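Local coordinates for protein restriction endonuclease (PDB 4F0Q) that cleaves DNA in response to cytosine methylation, acting as a tetrameric, modification-dependent restriction endonuclease, at residues A[62-67]-A[84-89]. Sequence-based numbering, arbitrary orientation.
Sequences VMLEAG and LIAIRS
Gly67 and Arg88 form an antiparallel, hydrogen-bonded pair: Arg88 N donates to Gly67 O at 2.9 Å, nearly straight at 170°, and Gly67 N returns a longer bond of 3.3 Å to Arg88 O, arriving on a lone pair. Before this pair residues 62-66 form an irregular loop that crosses the face of the strand carrying Ala86 and Arg88; the end-to-end directions of 62-67 and 84-88 differ by 50°. At the backbone angles of Gly67 a CB would be jammed against the carbonyl oxygen of Ala66. Arg88 reaches back along the loop with an extended chain, CG anti to the backbone N (chi1 176°). Its CB lies 3.3 Å from Glu65 O, and Arg88 NH1 donates a hydrogen bond of 3.1 Å to Leu64 O, which lies at the guanidinium edge, in its plane. Leu64 brings CD1 onto the strand, 3.7 Å from Ala86 CB, while its CG packs against the Arg88 CB. Val62 CG1 extends this apolar layer more loosely toward Ala86 and Leu84. Within the AspBHI-type N-terminal region (PUA clan), the contact joins the loop after helix 48-52 to strand 85-89 where antiparallel pairing with 67-69 begins; parallel strand 156-166 flanks 85-89, and its Phe159 and Tyr48 of helix 48-52 also touch Leu64.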
# COMPACT_ATOMS: atom_id res chain seq x y z
N VAL A 62 -22.39 -30.33 -27.43
CA VAL A 62 -21.87 -29.01 -27.10
C VAL A 62 -20.49 -28.89 -27.74
O VAL A 62 -19.48 -29.25 -27.14
CB VAL A 62 -21.75 -28.81 -25.57
CG1 VAL A 62 -21.27 -27.40 -25.26
CG2 VAL A 62 -23.08 -29.09 -24.90
N MET A 63 -20.47 -28.39 -28.98
CA MET A 63 -19.23 -28.33 -29.75
C MET A 63 -18.18 -27.44 -29.10
O MET A 63 -18.50 -26.39 -28.55
CB MET A 63 -19.52 -27.85 -31.18
CG MET A 63 -20.41 -28.80 -31.98
SD MET A 63 -19.75 -30.48 -32.02
CE MET A 63 -18.16 -30.20 -32.78
N LEU A 64 -16.93 -27.88 -29.16
CA LEU A 64 -15.83 -27.13 -28.58
C LEU A 64 -14.73 -26.88 -29.61
O LEU A 64 -13.63 -27.43 -29.51
CB LEU A 64 -15.26 -27.88 -27.36
CG LEU A 64 -14.30 -27.12 -26.45
CD1 LEU A 64 -14.99 -25.92 -25.81
CD2 LEU A 64 -13.73 -28.04 -25.39
N GLU A 65 -15.04 -26.05 -30.60
CA GLU A 65 -14.06 -25.67 -31.61
C GLU A 65 -13.06 -24.69 -31.01
O GLU A 65 -13.11 -24.38 -29.82
CB GLU A 65 -14.76 -25.04 -32.82
CG GLU A 65 -15.74 -25.95 -33.52
CD GLU A 65 -15.07 -27.09 -34.27
OE1 GLU A 65 -15.74 -28.11 -34.53
OE2 GLU A 65 -13.87 -26.96 -34.59
N ALA A 66 -12.16 -24.18 -31.85
CA ALA A 66 -11.20 -23.19 -31.41
C ALA A 66 -11.90 -21.88 -31.06
O ALA A 66 -12.65 -21.34 -31.87
CB ALA A 66 -10.13 -22.97 -32.47
N GLY A 67 -11.66 -21.39 -29.85
CA GLY A 67 -12.19 -20.10 -29.45
C GLY A 67 -13.46 -20.16 -28.63
O GLY A 67 -13.56 -20.89 -27.65
N LEU A 84 -24.95 -21.90 -21.87
CA LEU A 84 -23.57 -21.68 -21.44
C LEU A 84 -22.70 -21.21 -22.59
O LEU A 84 -23.12 -21.23 -23.75
CB LEU A 84 -22.98 -22.97 -20.85
CG LEU A 84 -22.42 -24.02 -21.82
CD1 LEU A 84 -21.64 -25.08 -21.05
CD2 LEU A 84 -23.51 -24.66 -22.65
N ILE A 85 -21.48 -20.79 -22.27
CA ILE A 85 -20.48 -20.48 -23.27
C ILE A 85 -19.23 -21.32 -23.03
O ILE A 85 -18.58 -21.19 -21.99
CB ILE A 85 -20.11 -18.98 -23.29
CG1 ILE A 85 -21.30 -18.15 -23.76
CG2 ILE A 85 -18.91 -18.74 -24.18
CD1 ILE A 85 -21.01 -16.67 -23.87
N ALA A 86 -18.91 -22.18 -23.99
CA ALA A 86 -17.76 -23.06 -23.88
C ALA A 86 -16.55 -22.46 -24.57
O ALA A 86 -16.56 -22.23 -25.78
CB ALA A 86 -18.08 -24.43 -24.46
N ILE A 87 -15.49 -22.19 -23.81
CA ILE A 87 -14.29 -21.56 -24.34
C ILE A 87 -13.11 -22.52 -24.38
O ILE A 87 -12.75 -23.13 -23.38
CB ILE A 87 -13.92 -20.30 -23.54
CG1 ILE A 87 -14.93 -19.18 -23.82
CG2 ILE A 87 -12.52 -19.83 -23.88
CD1 ILE A 87 -14.71 -17.94 -22.98
N ARG A 88 -12.50 -22.64 -25.56
CA ARG A 88 -11.33 -23.49 -25.74
C ARG A 88 -10.10 -22.63 -26.05
O ARG A 88 -9.99 -22.07 -27.14
CB ARG A 88 -11.57 -24.50 -26.86
CG ARG A 88 -10.36 -25.36 -27.19
CD ARG A 88 -10.71 -26.39 -28.25
NE ARG A 88 -9.54 -27.10 -28.74
CZ ARG A 88 -9.58 -28.06 -29.66
NH1 ARG A 88 -10.74 -28.43 -30.18
NH2 ARG A 88 -8.46 -28.66 -30.05
N SER A 89 -9.20 -22.54 -25.08
CA SER A 89 -8.01 -21.72 -25.23
C SER A 89 -6.81 -22.55 -25.68
O SER A 89 -6.69 -23.72 -25.33
CB SER A 89 -7.68 -21.00 -23.92
OG SER A 89 -6.59 -20.12 -24.08